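Long-range contacts in HmuY protein (Prevotella intermedia, PDB 6R2H), which probably binds heme as a hemophore-like lipoprotein of the HmuY family, serving heme acquisition, and is captured here in its heme-free form: residues Glu9-Gly14 against Lys180-Phe185; Lys36-Lys41 against Pro48-Val53; Ile112-Ser117 against Gly126-Met131. All blocks are in the same frame, centred on the assembly; numbering follows the deposited sequence.

Contact 1: Glu9-Gly14 against Lys180-Phe185; sequences ETLMPG and KKAVSF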
# COMPACT_ATOMS: atom_id res chain seq x y z
N GLU A 9 -1.47 12.95 -4.37
CA GLU A 9 -1.14 12.33 -5.64
C GLU A 9 0.37 12.33 -5.86
O GLU A 9 1.06 13.26 -5.45
CB GLU A 9 -1.87 13.00 -6.80
CG GLU A 9 -1.48 14.44 -7.08
CD GLU A 9 -2.22 14.96 -8.30
OE1 GLU A 9 -3.47 14.83 -8.34
OE2 GLU A 9 -1.54 15.44 -9.24
N THR A 10 0.84 11.25 -6.50
CA THR A 10 2.24 11.10 -6.85
C THR A 10 2.39 9.93 -7.82
O THR A 10 1.60 8.99 -7.80
CB THR A 10 3.12 10.90 -5.61
OG1 THR A 10 4.47 11.21 -5.98
CG2 THR A 10 3.05 9.50 -5.03
N LEU A 11 3.43 10.00 -8.66
CA LEU A 11 3.84 8.86 -9.46
C LEU A 11 4.64 7.93 -8.56
O LEU A 11 5.41 8.39 -7.72
CB LEU A 11 4.69 9.35 -10.64
CG LEU A 11 3.95 10.20 -11.67
CD1 LEU A 11 4.87 10.63 -12.80
CD2 LEU A 11 2.74 9.45 -12.23
N MET A 12 4.44 6.62 -8.72
CA MET A 12 5.07 5.67 -7.82
C MET A 12 6.52 5.38 -8.24
O MET A 12 6.86 5.41 -9.42
CB MET A 12 4.27 4.36 -7.76
CG MET A 12 3.00 4.47 -6.93
SD MET A 12 3.28 4.98 -5.21
CE MET A 12 3.80 3.43 -4.47
N PRO A 13 7.42 5.11 -7.27
CA PRO A 13 8.72 4.52 -7.57
C PRO A 13 8.65 3.03 -7.89
O PRO A 13 7.56 2.47 -7.98
CB PRO A 13 9.50 4.74 -6.25
CG PRO A 13 8.43 4.75 -5.17
CD PRO A 13 7.22 5.39 -5.84
N GLY A 14 9.81 2.40 -8.08
CA GLY A 14 9.89 1.04 -8.58
C GLY A 14 9.63 0.01 -7.49
O GLY A 14 9.44 0.37 -6.33
N LYS A 180 2.41 4.53 -16.52
CA LYS A 180 3.20 4.63 -15.30
C LYS A 180 2.31 4.50 -14.07
O LYS A 180 1.26 5.15 -13.99
CB LYS A 180 3.98 5.95 -15.28
CG LYS A 180 4.34 6.50 -16.64
CD LYS A 180 5.41 7.57 -16.65
CE LYS A 180 6.54 7.17 -17.59
NZ LYS A 180 7.11 8.31 -18.36
N LYS A 181 2.75 3.73 -13.08
CA LYS A 181 2.03 3.54 -11.82
C LYS A 181 1.96 4.84 -11.03
O LYS A 181 2.85 5.69 -11.12
CB LYS A 181 2.72 2.45 -11.00
CG LYS A 181 2.75 1.10 -11.69
CD LYS A 181 3.84 0.17 -11.17
CE LYS A 181 3.64 -1.25 -11.64
NZ LYS A 181 2.79 -1.29 -12.86
N ALA A 182 0.90 4.95 -10.20
CA ALA A 182 0.64 6.13 -9.38
C ALA A 182 -0.32 5.77 -8.25
O ALA A 182 -1.00 4.76 -8.30
CB ALA A 182 0.06 7.23 -10.22
N VAL A 183 -0.34 6.62 -7.22
CA VAL A 183 -1.30 6.53 -6.14
C VAL A 183 -1.89 7.93 -5.99
O VAL A 183 -1.15 8.90 -5.83
CB VAL A 183 -0.65 6.04 -4.82
CG1 VAL A 183 -1.51 6.31 -3.59
CG2 VAL A 183 -0.19 4.59 -4.86
N SER A 184 -3.22 8.02 -6.10
CA SER A 184 -3.96 9.27 -5.98
C SER A 184 -5.24 9.03 -5.19
O SER A 184 -5.92 8.05 -5.45
CB SER A 184 -4.29 9.78 -7.34
OG SER A 184 -4.76 11.10 -7.27
N PHE A 185 -5.55 9.90 -4.21
CA PHE A 185 -6.79 9.78 -3.45
C PHE A 185 -7.18 11.11 -2.81
O PHE A 185 -6.37 12.02 -2.68
CB PHE A 185 -6.68 8.73 -2.34
CG PHE A 185 -5.52 8.89 -1.38
CD1 PHE A 185 -5.64 9.69 -0.25
CD2 PHE A 185 -4.32 8.23 -1.60
CE1 PHE A 185 -4.59 9.83 0.65
CE2 PHE A 185 -3.27 8.37 -0.71
CZ PHE A 185 -3.41 9.16 0.42
O HOH W 1 6.00 5.64 -12.06
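M12 lays its thioether across V183, with SD 3.5 Å from V183 CG2 and CG of the same methionine over the backbone of A182. The chain reaches there because it folds back on itself: CG stands opposite the carbonyl carbon (chi1 -75°), and bends at chi2 and chi3 bring the sulfur round onto the valine methyl, the two side chains crossing at a slant. On the other face of the sheet the packing is lighter. L11 CD2 lies 4.0 Å from A182 CB, and the CB of E9 rests against S184 OG at 3.5 Å, while the glutamate's carboxylate turns off to hydrogen-bond H7.

Beneath the side chains runs regular antiparallel pairing. T10 and V183 form a hydrogen-bonded pair, V183 N giving to T10 O at 3.1 Å and T10 N returning a bond to V183 O. Beyond the end of strand 9-11, M12 N still donates almost straight to K181 O at 3.0 Å, but from well above the carbonyl plane. A water donates to both M12 O and K181 O, tying the diverging chains together.

An edge strand is thereby fastened to the rest of the nine-stranded sheet: strand 6-11 borders strand 181-190, whose other side pairs with strand 165-174. I19 of strand 17-21 touches T10 and M12, and F73 of strand 71-74 meets both M12 and V183.

Contact 2: Lys36-Lys41 against Pro48-Val53; sequences KREFRK and PNYEVV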
# COMPACT_ATOMS: atom_id res chain seq x y z
N LYS A 36 15.44 -8.03 4.46
CA LYS A 36 16.26 -9.02 3.79
C LYS A 36 15.48 -9.58 2.61
O LYS A 36 14.25 -9.70 2.65
CB LYS A 36 16.78 -10.08 4.77
CG LYS A 36 15.75 -11.05 5.34
CD LYS A 36 16.38 -12.17 6.15
CE LYS A 36 15.43 -12.81 7.14
NZ LYS A 36 16.03 -12.90 8.50
N ARG A 37 16.22 -9.88 1.53
CA ARG A 37 15.60 -10.40 0.32
C ARG A 37 15.98 -11.86 0.10
O ARG A 37 17.09 -12.29 0.39
CB ARG A 37 16.02 -9.58 -0.90
CG ARG A 37 16.20 -8.10 -0.60
CD ARG A 37 16.68 -7.42 -1.84
NE ARG A 37 16.16 -6.07 -1.92
CZ ARG A 37 16.40 -5.29 -2.96
NH1 ARG A 37 17.16 -5.76 -3.94
NH2 ARG A 37 15.90 -4.07 -3.01
N GLU A 38 15.02 -12.61 -0.45
CA GLU A 38 15.19 -13.98 -0.89
C GLU A 38 14.94 -14.02 -2.39
O GLU A 38 13.89 -13.55 -2.84
CB GLU A 38 14.19 -14.85 -0.13
CG GLU A 38 14.49 -16.34 -0.09
CD GLU A 38 13.72 -17.03 1.02
OE1 GLU A 38 12.69 -17.69 0.73
OE2 GLU A 38 14.13 -16.88 2.18
N PHE A 39 15.92 -14.51 -3.17
CA PHE A 39 15.68 -14.73 -4.58
C PHE A 39 15.12 -16.14 -4.74
O PHE A 39 15.72 -17.10 -4.28
CB PHE A 39 16.89 -14.39 -5.44
CG PHE A 39 17.15 -12.90 -5.49
CD1 PHE A 39 17.91 -12.28 -4.50
CD2 PHE A 39 16.59 -12.11 -6.49
CE1 PHE A 39 18.11 -10.91 -4.51
CE2 PHE A 39 16.81 -10.74 -6.51
CZ PHE A 39 17.56 -10.14 -5.52
N ARG A 40 13.94 -16.20 -5.37
CA ARG A 40 13.20 -17.44 -5.45
C ARG A 40 13.03 -17.83 -6.92
O ARG A 40 12.60 -16.98 -7.71
CB ARG A 40 11.84 -17.24 -4.79
CG ARG A 40 11.93 -16.93 -3.30
CD ARG A 40 10.59 -17.01 -2.60
NE ARG A 40 10.70 -16.60 -1.21
CZ ARG A 40 9.70 -16.04 -0.52
NH1 ARG A 40 8.53 -15.84 -1.10
NH2 ARG A 40 9.87 -15.69 0.74
N LYS A 41 13.41 -19.07 -7.25
CA LYS A 41 13.17 -19.63 -8.58
C LYS A 41 11.94 -20.52 -8.51
O LYS A 41 11.89 -21.43 -7.68
CB LYS A 41 14.38 -20.43 -9.07
CG LYS A 41 14.38 -20.78 -10.56
CD LYS A 41 15.54 -21.67 -10.93
CE LYS A 41 15.70 -21.85 -12.43
NZ LYS A 41 16.18 -20.60 -13.08
N PRO A 48 3.32 -22.18 -5.95
CA PRO A 48 4.02 -21.64 -4.79
C PRO A 48 5.21 -22.50 -4.38
O PRO A 48 5.76 -22.35 -3.28
CB PRO A 48 2.94 -21.63 -3.69
CG PRO A 48 1.66 -22.14 -4.35
CD PRO A 48 2.11 -22.93 -5.57
N ASN A 49 5.61 -23.42 -5.27
CA ASN A 49 6.79 -24.26 -5.07
C ASN A 49 8.01 -23.63 -5.73
O ASN A 49 7.96 -23.27 -6.91
CB ASN A 49 6.56 -25.70 -5.53
CG ASN A 49 6.17 -26.60 -4.38
OD1 ASN A 49 5.96 -26.13 -3.26
ND2 ASN A 49 6.06 -27.89 -4.65
N TYR A 50 9.09 -23.47 -4.95
CA TYR A 50 10.24 -22.69 -5.38
C TYR A 50 11.50 -23.15 -4.64
O TYR A 50 11.40 -23.66 -3.52
CB TYR A 50 10.00 -21.19 -5.17
CG TYR A 50 9.93 -20.73 -3.74
CD1 TYR A 50 11.08 -20.58 -2.98
CD2 TYR A 50 8.72 -20.44 -3.14
CE1 TYR A 50 11.03 -20.18 -1.66
CE2 TYR A 50 8.64 -20.03 -1.81
CZ TYR A 50 9.80 -19.90 -1.07
OH TYR A 50 9.75 -19.50 0.23
N GLU A 51 12.66 -22.95 -5.28
CA GLU A 51 13.96 -23.11 -4.64
C GLU A 51 14.60 -21.74 -4.43
O GLU A 51 14.48 -20.84 -5.27
CB GLU A 51 14.85 -24.12 -5.37
CG GLU A 51 14.96 -23.85 -6.86
CD GLU A 51 15.70 -24.91 -7.66
OE1 GLU A 51 16.74 -24.57 -8.28
OE2 GLU A 51 15.22 -26.07 -7.69
N VAL A 52 15.26 -21.59 -3.28
CA VAL A 52 15.99 -20.38 -2.93
C VAL A 52 17.35 -20.37 -3.65
O VAL A 52 18.16 -21.26 -3.47
CB VAL A 52 16.15 -20.24 -1.40
CG1 VAL A 52 17.08 -19.11 -1.01
CG2 VAL A 52 14.80 -20.07 -0.70
N VAL A 53 17.59 -19.33 -4.46
CA VAL A 53 18.79 -19.29 -5.28
C VAL A 53 19.70 -18.14 -4.87
O VAL A 53 20.79 -17.99 -5.43
CB VAL A 53 18.46 -19.22 -6.78
CG1 VAL A 53 17.88 -20.51 -7.32
CG2 VAL A 53 17.59 -18.02 -7.14
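Y50 begins the returning strand of a beta hairpin, strands 37-42 and 50-56, by laying its ring over the side chain of R40. The arginine's CD sits above one ring face, 3.4 Å from the centroid and 16° off the normal, a close CH-pi contact. The R40 guanidinium lies nearly parallel to the ring, the planes 13° apart, and the tyrosine OH stands over one face of it. With CG lying between the backbone N and the carbonyl carbon (chi1 68°), the tyrosine ring is set over R40, while Y42 touches the ring as well.

E51 pairs with K41 through two backbone bonds: K41 N gives to E51 O at 2.9 Å, and E51 N gives back to K41 O. Their side chains run side by side on the same face, but the lysine ammonium is bound by the carbonyl of E122 instead.

V52 stands across from R40 as a non-hydrogen-bonded pair. It turns its methyls to E38, whose extended chain it crosses at about a right angle, V52 CG2 coming within 3.5 Å of E38 OE1.

V53 closes the segment with an almost straight bond from its N to F39 O, 2.9 Å long. Its CG1 packs on K41 CB and its CG2 approaches F39 CB.

The arginine that carries the tyrosine is itself held by two carboxylates, those of D111 and E38. D111 forms a salt bridge with NH1; in a second salt bridge, within the same strand, R40 NE donates to E38 OE1 at 3.0 Å, meeting that oxygen from above the carboxylate plane.

Contact 3: Ile112-Ser117 against Gly126-Met131; sequences IVVDMS and GMVKTM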
# COMPACT_ATOMS: atom_id res chain seq x y z
N ILE A 112 6.25 -9.19 -0.36
CA ILE A 112 6.12 -8.28 -1.49
C ILE A 112 7.21 -8.61 -2.50
O ILE A 112 8.22 -9.24 -2.17
CB ILE A 112 6.18 -6.80 -1.04
CG1 ILE A 112 7.51 -6.46 -0.35
CG2 ILE A 112 4.96 -6.39 -0.21
CD1 ILE A 112 7.87 -4.98 -0.40
N VAL A 113 7.00 -8.16 -3.74
CA VAL A 113 7.99 -8.29 -4.80
C VAL A 113 8.86 -7.04 -4.83
O VAL A 113 8.34 -5.96 -5.13
CB VAL A 113 7.31 -8.52 -6.16
CG1 VAL A 113 8.32 -8.62 -7.29
CG2 VAL A 113 6.46 -9.78 -6.12
N VAL A 114 10.17 -7.20 -4.57
CA VAL A 114 11.11 -6.09 -4.58
C VAL A 114 11.94 -6.04 -5.87
O VAL A 114 12.48 -4.98 -6.19
CB VAL A 114 12.01 -6.00 -3.33
CG1 VAL A 114 11.21 -5.64 -2.09
CG2 VAL A 114 12.83 -7.26 -3.11
N ASP A 115 12.07 -7.17 -6.58
CA ASP A 115 12.93 -7.22 -7.76
C ASP A 115 12.34 -8.20 -8.77
O ASP A 115 12.30 -9.40 -8.53
CB ASP A 115 14.35 -7.67 -7.42
CG ASP A 115 15.35 -7.50 -8.56
OD1 ASP A 115 14.91 -7.33 -9.73
OD2 ASP A 115 16.58 -7.49 -8.28
N MET A 116 11.92 -7.67 -9.94
CA MET A 116 11.26 -8.55 -10.90
C MET A 116 12.09 -8.67 -12.17
O MET A 116 11.63 -9.26 -13.15
CB MET A 116 9.82 -8.12 -11.19
CG MET A 116 9.70 -6.92 -12.08
SD MET A 116 7.97 -6.79 -12.54
CE MET A 116 8.06 -5.55 -13.84
N SER A 117 13.33 -8.19 -12.13
CA SER A 117 14.16 -8.07 -13.31
C SER A 117 14.54 -9.44 -13.90
O SER A 117 14.85 -9.54 -15.08
CB SER A 117 15.38 -7.24 -13.02
OG SER A 117 16.29 -7.99 -12.22
N GLY A 126 12.91 -11.58 -6.49
CA GLY A 126 13.29 -11.09 -5.17
C GLY A 126 12.06 -10.72 -4.36
O GLY A 126 11.28 -9.84 -4.74
N MET A 127 11.90 -11.41 -3.22
CA MET A 127 10.75 -11.28 -2.33
C MET A 127 11.24 -10.80 -0.97
O MET A 127 12.31 -11.21 -0.53
CB MET A 127 10.14 -12.66 -2.11
CG MET A 127 9.64 -13.32 -3.38
SD MET A 127 8.03 -12.65 -3.86
CE MET A 127 8.56 -11.62 -5.22
N VAL A 128 10.43 -9.98 -0.27
CA VAL A 128 10.74 -9.60 1.10
C VAL A 128 9.51 -9.84 1.96
O VAL A 128 8.39 -9.49 1.57
CB VAL A 128 11.23 -8.14 1.19
CG1 VAL A 128 11.43 -7.65 2.61
CG2 VAL A 128 12.51 -7.94 0.40
N LYS A 129 9.73 -10.47 3.12
CA LYS A 129 8.67 -10.69 4.09
C LYS A 129 8.47 -9.42 4.91
O LYS A 129 9.38 -8.98 5.61
CB LYS A 129 8.93 -11.91 4.99
CG LYS A 129 7.72 -12.35 5.79
CD LYS A 129 7.94 -13.54 6.67
CE LYS A 129 6.88 -13.64 7.74
NZ LYS A 129 7.37 -14.34 8.96
N THR A 130 7.27 -8.83 4.80
CA THR A 130 6.94 -7.59 5.48
C THR A 130 5.54 -7.68 6.09
O THR A 130 5.08 -8.77 6.41
CB THR A 130 7.13 -6.40 4.53
OG1 THR A 130 6.94 -5.23 5.33
CG2 THR A 130 6.18 -6.45 3.35
N MET A 131 4.88 -6.52 6.26
CA MET A 131 3.51 -6.44 6.76
C MET A 131 2.67 -5.67 5.75
O MET A 131 3.09 -4.61 5.30
CB MET A 131 3.48 -5.68 8.09
CG MET A 131 4.14 -6.42 9.25
SD MET A 131 3.17 -7.82 9.82
CE MET A 131 2.05 -7.04 10.99
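V114 and D115 both face G126 in a classic beta bulge, which interrupts the antiparallel pairing of strands 105-115 and 124-132. The G126 carbonyl accepts from the amides of both bulge residues: V114 N donates to G126 O at 2.9 Å, whereas D115 N adds a weak bond at 3.3 Å. G126 N is satisfied in turn by D115 O, 3.0 Å away.

Ahead of the bulge the pairing is regular. I112 N gives to V128 O and V128 N to I112 O, so that both backbone polar atoms of I112 are satisfied by V128. Along its other edge, strand 124-132 pairs with strand 37-42.

On the side of I112 and V128 the contacts are between methyl groups: T130 CG2 touches I112 CG2 at 3.8 Å, and V128 CG2 meets V114 CG2 at 3.6 Å, the two valines crossing at about a right angle. R37 and E33 cover V114 and V128.

Past the bulge the chain bends in an Asx turn. D115 OD1 takes two donors from the same face of its carboxylate, S117 OG at 2.9 Å and S117 N at 3.0 Å, the latter nearly along the C-O axis.

Overall arrangement
One antiparallel sheet of nine strands underlies all three contacts, which sample it from edge to edge. Contact 1 secures outermost strand 6-11 and contact 2 outermost strand 50-56, their centres 28 Å apart. Contact 3 lies nearer to contact 2, with centres 10 Å apart against 18 Å from contact 1. Contacts 2 and 3 touch directly, since strands 37-42 and 124-132 are neighbours: E38 O and M127 N, 2.9 Å apart, are probably hydrogen-bonded, and the F39 ring packs on G126. Along the chain, contact 1 encloses the other two, which follow in series. A glycerol, probably from crystallisation, lies about 4 Å from the E9 side chain; no heme is bound.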